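Local coordinates for surface glycan binding protein B (Bacteroides ovatus, PDB 6E57) that binds mixed-linkage beta-glucan, probably at the cell surface, as part of the machinery by which this gut bacterium uses cereal glucans, at residues 41-46 and 119-124; 30-35 and 72-77. One frame throughout, in Å; residues are numbered along the deposited sequence.

Interaction 1. Residues 41-46 and 119-124; sequences PVFPDR and TSREGL. With EDO (1,2-ethanediol), chain H.
Phe43 and Arg121 meet through carbon: CD2 of the Phe43 ring lies 4.0 Å from CG of Arg121. The methylene part of the arginine does the touching. The ring and the guanidinium are turned 81° apart, so the two flat groups do not stack. Arg121 CG lies beside the backbone N, and the chain then bends at chi2 (-67°). This bend brings the guanidinium back along its own strand. There Arg121 NH1 donates to the backbone O of Ser120 at 3.2 Å, with an N-H...O angle of 162°. The donor stands above the carbonyl plane, while the oxygen lies close to the guanidinium plane. At the edge of the same group, Arg121 NH2 makes a weak hydrogen bond of 3.3 Å to O2 of a 1,2-ethanediol, probably from the crystallisation liquor.

The second touch is ionic. Arg46 NH2 and Glu122 OE2 form a long salt bridge of 3.6 Å. The Arg46 chain is extended from CG to NE and reaches Glu122 with its end. Glu122 is also held by its other oxygen, OE1, which is hydrogen-bonded to ND2 of Asn106.

Further out, the Phe43 ring meets the ring of Phe54 and touches Ile65 and Ile109. Arg121 pairs through its backbone with Ile109 of strand 103-113. The loop between strands 37-40 and 53-58 is thus laid against strand 118-128. This is plain surface packing of a connecting loop on a beta-sheet in the N-terminal all-beta domain, far from the glycan pocket.

Interaction 2. Residues 30-35 and 72-77; sequences VTENDD and KDYTTV
Thr31 is the first residue of 30-35 to touch the other segment, and it meets Tyr74. Its OG1 lies 3.5 Å from CE2 of the Tyr74 ring, approaching obliquely. The hydroxyl stands between the backbone N and the carbonyl carbon (chi1 54°), which points it at the ring.

Glu32 follows and lies over one face of the ring. Its CG sits over the centre of the Tyr74 ring, 3.7 Å from the centroid and 12° off the ring normal. This is a CH-pi contact made by the aliphatic part of an acidic side chain. Beyond CG the chain runs extended, and Glu32 CD reaches to 4.1 Å from Tyr74 CE1. The carboxylate plane is only 15° from the ring plane, so the two groups lie nearly parallel. OE2 of Glu32 is hydrogen-bonded to Thr29 OG1, which gives the polar end a partner next to the contact. OE1 lies close to Glu25 OE1; two like charges there would probably raise the affinity of one carboxylate for a proton.

The chain turns through Thr31 and Glu32: Asn33 N is bonded to Val30 O at 3.3 Å, and Asp34 N makes a weak bond of 3.5 Å to Thr31 O.

Val114, in the loop between strands 103-113 and 118-128, touches both Glu32 and Tyr74. Tyr74 O accepts a hydrogen bond from Thr113 OG1. The contact therefore packs an N-terminal turn onto the loop that enters strand 75-81, at one end of the beta-sheet of the N-terminal domain: a CH-pi contact between two loops.

The centres of interactions 1 and 2 lie 20 Å apart, and their nearest atoms are about 7 Å from each other without touching. Along the chain the segments alternate: 30-35, 41-46, 72-77, 119-124. Strand 37-40 separates the first two. Both interactions reach the same five-stranded mixed sheet, in interaction 1 through strand 118-128 and in interaction 2 through the loop that leads into strand 75-81. Strand 103-113 runs between these two strands. The N-terminal part of the chain is thus packed at two places, once against a strand of this sheet and once against a loop at its end. Both places belong to the N-terminal domain, and the bound glycan lies in the C-terminal part of the protein.

Interaction 1. Residues 41-46 and 119-124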
loop_
_atom_site.group_PDB
_atom_site.type_symbol
_atom_site.label_atom_id
_atom_site.label_comp_id
_atom_site.label_asym_id
_atom_site.label_seq_id
_atom_site.Cartn_x
_atom_site.Cartn_y
_atom_site.Cartn_z
ATOM N N PRO A 41 14.464 24.835 18.166
ATOM C CA PRO A 41 13.566 23.969 18.914
ATOM C C PRO A 41 14.124 22.540 19.020
ATOM O O PRO A 41 15.024 22.171 18.267
ATOM C CB PRO A 41 12.272 24.002 18.094
ATOM C CG PRO A 41 12.760 24.084 16.669
ATOM C CD PRO A 41 14.080 24.828 16.748
ATOM N N VAL A 42 13.588 21.766 19.969
ATOM C CA VAL A 42 13.912 20.351 20.114
ATOM C C VAL A 42 13.072 19.572 19.098
ATOM O O VAL A 42 11.851 19.689 19.091
ATOM C CB VAL A 42 13.658 19.850 21.548
ATOM C CG1 VAL A 42 13.950 18.363 21.679
ATOM C CG2 VAL A 42 14.453 20.647 22.574
ATOM N N PHE A 43 13.744 18.788 18.246
ATOM C CA PHE A 43 13.090 18.026 17.182
ATOM C C PHE A 43 12.799 16.610 17.668
ATOM O O PHE A 43 13.568 16.046 18.444
ATOM C CB PHE A 43 13.950 18.028 15.916
ATOM C CG PHE A 43 13.995 19.362 15.216
ATOM C CD1 PHE A 43 12.992 19.733 14.333
ATOM C CD2 PHE A 43 15.027 20.257 15.460
ATOM C CE1 PHE A 43 13.027 20.967 13.700
ATOM C CE2 PHE A 43 15.059 21.490 14.826
ATOM C CZ PHE A 43 14.060 21.842 13.947
ATOM N N PRO A 44 11.676 15.994 17.231
ATOM C CA PRO A 44 11.347 14.625 17.627
ATOM C C PRO A 44 12.319 13.598 17.024
ATOM O O PRO A 44 12.869 13.826 15.945
ATOM C CB PRO A 44 9.916 14.421 17.100
ATOM C CG PRO A 44 9.777 15.419 15.965
ATOM C CD PRO A 44 10.661 16.587 16.346
ATOM N N ASP A 45 12.523 12.490 17.745
ATOM C CA ASP A 45 13.370 11.381 17.301
ATOM C C ASP A 45 12.573 10.508 16.327
ATOM O O ASP A 45 11.341 10.533 16.328
ATOM C CB ASP A 45 13.886 10.557 18.487
ATOM C CG ASP A 45 15.031 11.201 19.255
ATOM O OD1 ASP A 45 15.562 12.225 18.775
ATOM O OD2 ASP A 45 15.390 10.666 20.325
ATOM N N ARG A 46 13.299 9.735 15.508
ATOM C CA ARG A 46 12.718 8.845 14.499
ATOM C C ARG A 46 11.715 7.896 15.169
ATOM O O ARG A 46 11.925 7.453 16.302
ATOM C CB ARG A 46 13.812 8.045 13.782
ATOM C CG ARG A 46 14.702 8.871 12.863
ATOM C CD ARG A 46 15.981 8.137 12.500
ATOM N NE ARG A 46 16.898 8.950 11.709
ATOM C CZ ARG A 46 17.099 8.823 10.399
ATOM N NH1 ARG A 46 16.427 7.921 9.704
ATOM N NH2 ARG A 46 17.976 9.600 9.786
ATOM N N THR A 119 26.527 19.297 13.125
ATOM C CA THR A 119 25.406 18.512 13.656
ATOM C C THR A 119 24.246 18.607 12.652
ATOM O O THR A 119 24.227 19.501 11.800
ATOM C CB THR A 119 25.046 18.962 15.080
ATOM O OG1 THR A 119 24.199 17.978 15.676
ATOM C CG2 THR A 119 24.366 20.314 15.131
ATOM N N SER A 120 23.283 17.683 12.760
ATOM C CA SER A 120 22.320 17.428 11.691
ATOM C C SER A 120 20.953 17.020 12.262
ATOM O O SER A 120 20.879 16.349 13.284
ATOM C CB SER A 120 22.859 16.369 10.763
ATOM O OG SER A 120 22.492 16.638 9.421
ATOM N N ARG A 121 19.883 17.442 11.576
ATOM C CA ARG A 121 18.512 16.986 11.829
ATOM C C ARG A 121 17.854 16.668 10.480
ATOM O O ARG A 121 18.041 17.406 9.513
ATOM C CB ARG A 121 17.692 18.048 12.572
ATOM C CG ARG A 121 18.224 18.426 13.948
ATOM C CD ARG A 121 18.131 17.318 14.986
ATOM N NE ARG A 121 18.423 17.802 16.334
ATOM C CZ ARG A 121 19.633 18.147 16.775
ATOM N NH1 ARG A 121 20.696 17.984 16.005
ATOM N NH2 ARG A 121 19.778 18.664 17.983
ATOM N N GLU A 122 17.094 15.567 10.428
ATOM C CA GLU A 122 16.359 15.162 9.231
ATOM C C GLU A 122 14.934 14.764 9.632
ATOM O O GLU A 122 14.746 13.947 10.523
ATOM C CB GLU A 122 17.073 14.009 8.521
ATOM C CG GLU A 122 16.524 13.719 7.131
ATOM C CD GLU A 122 17.014 12.435 6.480
ATOM O OE1 GLU A 122 16.379 11.995 5.499
ATOM O OE2 GLU A 122 18.023 11.873 6.953
ATOM N N GLY A 123 13.939 15.352 8.960
ATOM C CA GLY A 123 12.531 15.081 9.236
ATOM C C GLY A 123 11.655 15.300 8.014
ATOM O O GLY A 123 12.141 15.651 6.939
ATOM N N LEU A 124 10.349 15.077 8.194
ATOM C CA LEU A 124 9.359 15.266 7.150
ATOM C C LEU A 124 8.640 16.602 7.371
ATOM O O LEU A 124 8.444 17.028 8.513
ATOM C CB LEU A 124 8.367 14.100 7.178
ATOM C CG LEU A 124 8.947 12.718 6.877
ATOM C CD1 LEU A 124 7.880 11.645 7.029
ATOM C CD2 LEU A 124 9.564 12.666 5.485
HETATM C C1 EDO H . 23.980 17.103 19.092
HETATM O O1 EDO H . 24.925 17.373 20.134
HETATM C C2 EDO H . 23.193 18.373 18.782
HETATM O O2 EDO H . 22.478 18.811 19.944
#

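Interaction 2. Residues 30-35 and 72-77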
loop_
_atom_site.group_PDB
_atom_site.type_symbol
_atom_site.label_atom_id
_atom_site.label_comp_id
_atom_site.label_asym_id
_atom_site.label_seq_id
_atom_site.Cartn_x
_atom_site.Cartn_y
_atom_site.Cartn_z
ATOM N N VAL A 30 38.341 29.793 21.936
ATOM C CA VAL A 30 37.732 28.603 22.537
ATOM C C VAL A 30 36.316 28.408 21.966
ATOM O O VAL A 30 35.910 27.277 21.685
ATOM C CB VAL A 30 37.722 28.691 24.078
ATOM C CG1 VAL A 30 37.134 27.439 24.714
ATOM C CG2 VAL A 30 39.111 28.965 24.639
ATOM N N THR A 31 35.582 29.515 21.791
ATOM C CA THR A 31 34.186 29.509 21.324
ATOM C C THR A 31 34.086 29.040 19.863
ATOM O O THR A 31 33.080 28.445 19.482
ATOM C CB THR A 31 33.538 30.891 21.501
ATOM O OG1 THR A 31 34.360 31.859 20.844
ATOM C CG2 THR A 31 33.357 31.284 22.950
ATOM N N GLU A 32 35.117 29.320 19.053
ATOM C CA GLU A 32 35.157 28.928 17.634
ATOM C C GLU A 32 35.275 27.403 17.501
ATOM O O GLU A 32 34.735 26.813 16.559
ATOM C CB GLU A 32 36.340 29.572 16.911
ATOM C CG GLU A 32 36.278 31.086 16.837
ATOM C CD GLU A 32 37.465 31.712 16.122
ATOM O OE1 GLU A 32 37.743 31.306 14.978
ATOM O OE2 GLU A 32 38.121 32.588 16.717
ATOM N N ASN A 33 35.989 26.780 18.446
ATOM C CA ASN A 33 36.341 25.367 18.386
ATOM C C ASN A 33 35.285 24.508 19.102
ATOM O O ASN A 33 35.437 23.288 19.177
ATOM C CB ASN A 33 37.732 25.129 18.978
ATOM C CG ASN A 33 38.342 23.815 18.544
ATOM O OD1 ASN A 33 38.341 23.485 17.361
ATOM N ND2 ASN A 33 38.872 23.063 19.495
ATOM N N ASP A 34 34.223 25.144 19.615
ATOM C CA ASP A 34 33.121 24.458 20.306
ATOM C C ASP A 34 32.359 23.554 19.330
ATOM O O ASP A 34 32.254 23.859 18.139
ATOM C CB ASP A 34 32.139 25.451 20.934
ATOM C CG ASP A 34 32.596 26.061 22.249
ATOM O OD1 ASP A 34 33.665 25.660 22.753
ATOM O OD2 ASP A 34 31.868 26.935 22.762
ATOM N N ASP A 35 31.818 22.451 19.864
ATOM C CA ASP A 35 30.906 21.569 19.140
ATOM C C ASP A 35 29.607 22.320 18.863
ATOM O O ASP A 35 29.129 23.069 19.713
ATOM C CB ASP A 35 30.607 20.285 19.921
ATOM C CG ASP A 35 31.735 19.267 19.912
ATOM O OD1 ASP A 35 32.241 18.959 18.812
ATOM O OD2 ASP A 35 32.093 18.786 21.004
ATOM N N LYS A 72 27.200 31.111 19.013
ATOM C CA LYS A 72 26.336 32.205 18.543
ATOM C C LYS A 72 26.749 32.675 17.140
ATOM O O LYS A 72 25.966 32.569 16.188
ATOM C CB LYS A 72 26.399 33.392 19.512
ATOM C CG LYS A 72 25.704 33.194 20.854
ATOM C CD LYS A 72 25.913 34.356 21.810
ATOM C CE LYS A 72 25.508 34.048 23.238
ATOM N NZ LYS A 72 26.476 33.148 23.909
ATOM N N ASP A 73 27.985 33.184 17.030
ATOM C CA ASP A 73 28.422 34.005 15.893
ATOM C C ASP A 73 29.328 33.219 14.933
ATOM O O ASP A 73 29.892 33.814 14.011
ATOM C CB ASP A 73 29.182 35.251 16.368
ATOM C CG ASP A 73 28.552 35.982 17.544
ATOM O OD1 ASP A 73 28.681 35.485 18.683
ATOM O OD2 ASP A 73 27.951 37.051 17.314
ATOM N N TYR A 74 29.469 31.903 15.133
ATOM C CA TYR A 74 30.474 31.118 14.408
ATOM C C TYR A 74 29.847 29.872 13.762
ATOM O O TYR A 74 30.547 28.889 13.523
ATOM C CB TYR A 74 31.616 30.725 15.351
ATOM C CG TYR A 74 32.347 31.879 15.992
ATOM C CD1 TYR A 74 33.203 32.683 15.256
ATOM C CD2 TYR A 74 32.204 32.157 17.343
ATOM C CE1 TYR A 74 33.889 33.738 15.840
ATOM C CE2 TYR A 74 32.882 33.207 17.943
ATOM C CZ TYR A 74 33.728 34.002 17.190
ATOM O OH TYR A 74 34.396 35.041 17.770
ATOM N N THR A 75 28.545 29.927 13.453
ATOM C CA THR A 75 27.836 28.804 12.821
ATOM C C THR A 75 27.114 29.278 11.555
ATOM O O THR A 75 26.539 30.365 11.531
ATOM C CB THR A 75 26.839 28.143 13.784
ATOM O OG1 THR A 75 25.964 29.149 14.301
ATOM C CG2 THR A 75 27.521 27.419 14.924
ATOM N N THR A 76 27.164 28.436 10.515
ATOM C CA THR A 76 26.361 28.576 9.299
ATOM C C THR A 76 25.460 27.342 9.165
ATOM O O THR A 76 25.917 26.213 9.368
ATOM C CB THR A 76 27.250 28.754 8.061
ATOM O OG1 THR A 76 28.075 29.900 8.270
ATOM C CG2 THR A 76 26.459 28.926 6.782
ATOM N N VAL A 77 24.185 27.565 8.825
ATOM C CA VAL A 77 23.220 26.481 8.677
ATOM C C VAL A 77 22.684 26.490 7.239
ATOM O O VAL A 77 22.354 27.544 6.689
ATOM C CB VAL A 77 22.094 26.569 9.728
ATOM C CG1 VAL A 77 22.609 27.074 11.068
ATOM C CG2 VAL A 77 20.926 27.421 9.267
#